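Local structure of malonyl CoA-ACP transacylase (Xanthomonas oryzae pv. oryzae, 3K89) at residues A[97-107]-A[222-233]. The protein probably transfers the malonyl group from coenzyme A to the holo acyl carrier protein, the step that supplies malonyl units for fatty acid synthesis. Numbering follows the deposited sequence.
Sequences EYTALVAAGVL and SWHAPQIPVVQN
Segment 222-233 runs along one side of the helix that follows the probable nucleophile elbow of this acyltransferase, with E97 meeting N233 at the active-site end and V106 meeting W223 and H224 at the other. E97 suits its place because its extended chain, CG anti to the backbone N (chi1 -173°), carries the carboxylate to the N233 backbone: N233 N donates to E97 OE1 at 2.7 Å, on the syn side but 31° out of the carboxylate plane. E97 OE1 also receives a weak hydrogen bond from Q252 NE2. The N233 side chain turns to the elbow, where OD1 accepts from the backbone N of S94, the predicted nucleophile, and ND2 donates to G92 O. Along the helix the small A100 and A104 let the other chain come close; V230 CG1 lies 3.9 Å from A100 CB, while its CG2 packs against L101 CD2. A Schellman motif closes the last turn, with G105 at positive phi, a conformation easy for a residue without a side chain. A104 O accepts Q227 N at 2.8 Å in a nearly straight bond (171°). Beta-branched V106 spreads two methyls, CG1 against W223 CE3 (3.4 Å) and CG2 against P226 CB (3.6 Å), while V106 O accepts H224 N on a lone pair. The broad indole of W223, its NE1 bonded to M218 O, offers L107 a flat apolar surface: L107 CD2 sits over one face, 3.8 Å from the W223 six-membered-ring centroid, a CH-pi contact.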
loop_
_atom_site.group_PDB
_atom_site.type_symbol
_atom_site.label_atom_id
_atom_site.label_comp_id
_atom_site.label_asym_id
_atom_site.label_seq_id
_atom_site.Cartn_x
_atom_site.Cartn_y
_atom_site.Cartn_z
ATOM N N GLU A 97 3.863 -2.574 0.495
ATOM C CA GLU A 97 4.796 -3.508 1.132
ATOM C C GLU A 97 5.726 -4.130 0.081
ATOM O O GLU A 97 6.903 -4.414 0.349
ATOM C CB GLU A 97 3.990 -4.577 1.869
ATOM C CG GLU A 97 4.788 -5.544 2.730
ATOM C CD GLU A 97 3.902 -6.170 3.787
ATOM O OE1 GLU A 97 3.133 -5.424 4.429
ATOM O OE2 GLU A 97 3.968 -7.404 3.984
ATOM N N TYR A 98 5.198 -4.354 -1.125
ATOM C CA TYR A 98 6.045 -4.872 -2.205
ATOM C C TYR A 98 7.033 -3.823 -2.689
ATOM O O TYR A 98 8.204 -4.122 -2.959
ATOM C CB TYR A 98 5.142 -5.341 -3.359
ATOM C CG TYR A 98 4.349 -6.574 -2.981
ATOM C CD1 TYR A 98 3.131 -6.479 -2.277
ATOM C CD2 TYR A 98 4.795 -7.835 -3.371
ATOM C CE1 TYR A 98 2.421 -7.617 -1.910
ATOM C CE2 TYR A 98 4.093 -8.972 -3.025
ATOM C CZ TYR A 98 2.911 -8.858 -2.303
ATOM O OH TYR A 98 2.238 -9.997 -1.974
ATOM N N THR A 99 6.564 -2.584 -2.785
ATOM C CA THR A 99 7.461 -1.484 -3.124
ATOM C C THR A 99 8.605 -1.432 -2.106
ATOM O O THR A 99 9.764 -1.270 -2.500
ATOM C CB THR A 99 6.698 -0.161 -3.157
ATOM O OG1 THR A 99 5.445 -0.356 -3.854
ATOM C CG2 THR A 99 7.516 0.898 -3.886
ATOM N N ALA A 100 8.282 -1.582 -0.821
ATOM C CA ALA A 100 9.291 -1.580 0.257
ATOM C C ALA A 100 10.309 -2.704 0.064
ATOM O O ALA A 100 11.513 -2.494 0.247
ATOM C CB ALA A 100 8.624 -1.687 1.601
ATOM N N LEU A 101 9.827 -3.881 -0.331
ATOM C CA LEU A 101 10.717 -5.021 -0.533
ATOM C C LEU A 101 11.654 -4.796 -1.723
ATOM O O LEU A 101 12.811 -5.231 -1.686
ATOM C CB LEU A 101 9.930 -6.327 -0.666
ATOM C CG LEU A 101 9.295 -6.753 0.660
ATOM C CD1 LEU A 101 8.196 -7.782 0.400
ATOM C CD2 LEU A 101 10.326 -7.342 1.620
ATOM N N VAL A 102 11.173 -4.090 -2.749
ATOM C CA VAL A 102 12.042 -3.732 -3.868
ATOM C C VAL A 102 13.075 -2.711 -3.385
ATOM O O VAL A 102 14.284 -2.876 -3.638
ATOM C CB VAL A 102 11.253 -3.235 -5.112
ATOM C CG1 VAL A 102 12.190 -2.803 -6.251
ATOM C CG2 VAL A 102 10.354 -4.354 -5.618
ATOM N N ALA A 103 12.622 -1.703 -2.632
ATOM C CA ALA A 103 13.550 -0.676 -2.101
ATOM C C ALA A 103 14.627 -1.289 -1.213
ATOM O O ALA A 103 15.768 -0.839 -1.238
ATOM C CB ALA A 103 12.793 0.402 -1.343
ATOM N N ALA A 104 14.247 -2.312 -0.440
ATOM C CA ALA A 104 15.150 -3.060 0.433
ATOM C C ALA A 104 16.091 -4.017 -0.321
ATOM O O ALA A 104 16.970 -4.620 0.294
ATOM C CB ALA A 104 14.345 -3.840 1.494
ATOM N N GLY A 105 15.897 -4.162 -1.628
ATOM C CA GLY A 105 16.705 -5.062 -2.442
ATOM C C GLY A 105 16.348 -6.538 -2.345
ATOM O O GLY A 105 17.105 -7.402 -2.803
ATOM N N VAL A 106 15.182 -6.828 -1.776
ATOM C CA VAL A 106 14.722 -8.225 -1.655
ATOM C C VAL A 106 14.325 -8.796 -3.013
ATOM O O VAL A 106 14.627 -9.953 -3.325
ATOM C CB VAL A 106 13.536 -8.312 -0.666
ATOM C CG1 VAL A 106 12.958 -9.731 -0.575
ATOM C CG2 VAL A 106 13.986 -7.895 0.734
ATOM N N LEU A 107 13.579 -8.004 -3.777
ATOM C CA LEU A 107 13.178 -8.335 -5.131
ATOM C C LEU A 107 13.748 -7.317 -6.117
ATOM O O LEU A 107 13.804 -6.124 -5.813
ATOM C CB LEU A 107 11.654 -8.287 -5.260
ATOM C CG LEU A 107 10.879 -9.405 -4.552
ATOM C CD1 LEU A 107 9.391 -9.059 -4.630
ATOM C CD2 LEU A 107 11.141 -10.762 -5.180
ATOM N N SER A 222 13.611 -15.141 -7.341
ATOM C CA SER A 222 14.786 -14.980 -6.508
ATOM C C SER A 222 14.498 -13.945 -5.413
ATOM O O SER A 222 14.081 -12.819 -5.709
ATOM C CB SER A 222 15.952 -14.517 -7.392
ATOM O OG SER A 222 17.119 -14.316 -6.627
ATOM N N TRP A 223 14.702 -14.349 -4.164
ATOM C CA TRP A 223 14.512 -13.507 -2.981
ATOM C C TRP A 223 15.863 -13.267 -2.353
ATOM O O TRP A 223 16.637 -14.204 -2.134
ATOM C CB TRP A 223 13.529 -14.167 -1.992
ATOM C CG TRP A 223 12.142 -14.201 -2.577
ATOM C CD1 TRP A 223 11.705 -15.014 -3.582
ATOM C CD2 TRP A 223 11.045 -13.335 -2.253
ATOM N NE1 TRP A 223 10.396 -14.724 -3.893
ATOM C CE2 TRP A 223 9.974 -13.687 -3.103
ATOM C CE3 TRP A 223 10.858 -12.300 -1.323
ATOM C CZ2 TRP A 223 8.724 -13.045 -3.051
ATOM C CZ3 TRP A 223 9.612 -11.653 -1.275
ATOM C CH2 TRP A 223 8.570 -12.031 -2.138
ATOM N N HIS A 224 16.162 -11.998 -2.095
ATOM C CA HIS A 224 17.428 -11.591 -1.502
ATOM C C HIS A 224 17.246 -11.087 -0.077
ATOM O O HIS A 224 16.138 -10.668 0.319
ATOM C CB HIS A 224 18.056 -10.504 -2.376
ATOM C CG HIS A 224 18.161 -10.891 -3.815
ATOM N ND1 HIS A 224 19.130 -11.756 -4.283
ATOM C CD2 HIS A 224 17.404 -10.565 -4.888
ATOM C CE1 HIS A 224 18.972 -11.934 -5.581
ATOM N NE2 HIS A 224 17.925 -11.230 -5.973
ATOM N N ALA A 225 18.331 -11.112 0.697
ATOM C CA ALA A 225 18.312 -10.596 2.067
ATOM C C ALA A 225 18.008 -9.086 2.052
ATOM O O ALA A 225 18.552 -8.354 1.215
ATOM C CB ALA A 225 19.647 -10.863 2.745
ATOM N N PRO A 226 17.099 -8.623 2.930
ATOM C CA PRO A 226 16.805 -7.184 2.890
ATOM C C PRO A 226 17.967 -6.342 3.414
ATOM O O PRO A 226 18.586 -6.688 4.424
ATOM C CB PRO A 226 15.581 -7.033 3.805
ATOM C CG PRO A 226 15.625 -8.237 4.706
ATOM C CD PRO A 226 16.224 -9.345 3.867
ATOM N N GLN A 227 18.219 -5.233 2.730
ATOM C CA GLN A 227 19.246 -4.267 3.137
ATOM C C GLN A 227 18.739 -3.297 4.193
ATOM O O GLN A 227 19.539 -2.660 4.914
ATOM C CB GLN A 227 19.725 -3.509 1.914
ATOM C CG GLN A 227 20.483 -4.403 0.944
ATOM C CD GLN A 227 20.376 -3.930 -0.497
ATOM O OE1 GLN A 227 20.005 -2.783 -0.768
ATOM N NE2 GLN A 227 20.694 -4.822 -1.436
ATOM N N ILE A 228 17.410 -3.177 4.279
ATOM C CA ILE A 228 16.737 -2.362 5.290
ATOM C C ILE A 228 15.515 -3.170 5.709
ATOM O O ILE A 228 14.835 -3.703 4.835
ATOM C CB ILE A 228 16.256 -0.972 4.729
ATOM C CG1 ILE A 228 17.407 -0.212 4.048
ATOM C CG2 ILE A 228 15.638 -0.120 5.844
ATOM C CD1 ILE A 228 16.981 1.044 3.253
ATOM N N PRO A 229 15.245 -3.294 7.023
ATOM C CA PRO A 229 14.130 -4.159 7.424
ATOM C C PRO A 229 12.785 -3.559 7.024
ATOM O O PRO A 229 12.611 -2.332 7.060
ATOM C CB PRO A 229 14.248 -4.245 8.948
ATOM C CG PRO A 229 15.670 -3.759 9.256
ATOM C CD PRO A 229 15.975 -2.769 8.195
ATOM N N VAL A 230 11.862 -4.447 6.688
ATOM C CA VAL A 230 10.492 -4.070 6.316
ATOM C C VAL A 230 9.494 -4.526 7.385
ATOM O O VAL A 230 9.351 -5.732 7.667
ATOM C CB VAL A 230 10.126 -4.645 4.927
ATOM C CG1 VAL A 230 8.708 -4.242 4.530
ATOM C CG2 VAL A 230 11.115 -4.160 3.880
ATOM N N VAL A 231 8.831 -3.551 7.999
ATOM C CA VAL A 231 7.734 -3.837 8.926
ATOM C C VAL A 231 6.487 -4.202 8.105
ATOM O O VAL A 231 5.993 -3.364 7.346
ATOM C CB VAL A 231 7.452 -2.617 9.824
ATOM C CG1 VAL A 231 6.295 -2.912 10.761
ATOM C CG2 VAL A 231 8.706 -2.238 10.603
ATOM N N GLN A 232 6.011 -5.444 8.246
ATOM C CA GLN A 232 4.965 -5.994 7.364
ATOM C C GLN A 232 3.564 -5.828 7.950
ATOM O O GLN A 232 3.376 -5.802 9.165
ATOM C CB GLN A 232 5.304 -7.435 7.021
ATOM C CG GLN A 232 6.506 -7.492 6.074
ATOM C CD GLN A 232 6.757 -8.862 5.484
ATOM O OE1 GLN A 232 6.116 -9.270 4.487
ATOM N NE2 GLN A 232 7.726 -9.568 6.050
ATOM N N ASN A 233 2.584 -5.672 7.066
ATOM C CA ASN A 233 1.213 -5.305 7.432
ATOM C C ASN A 233 0.451 -6.328 8.254
ATOM O O ASN A 233 -0.458 -5.962 9.012
ATOM C CB ASN A 233 0.343 -5.105 6.165
ATOM C CG ASN A 233 0.731 -3.874 5.294
ATOM O OD1 ASN A 233 0.289 -3.799 4.151
ATOM N ND2 ASN A 233 1.478 -2.910 5.832
HETATM O O HOH W 1 4.765 -3.014 4.976
HETATM O O HOH W 2 18.205 -0.821 0.176
HETATM O O HOH W 3 19.729 -7.538 -0.997
#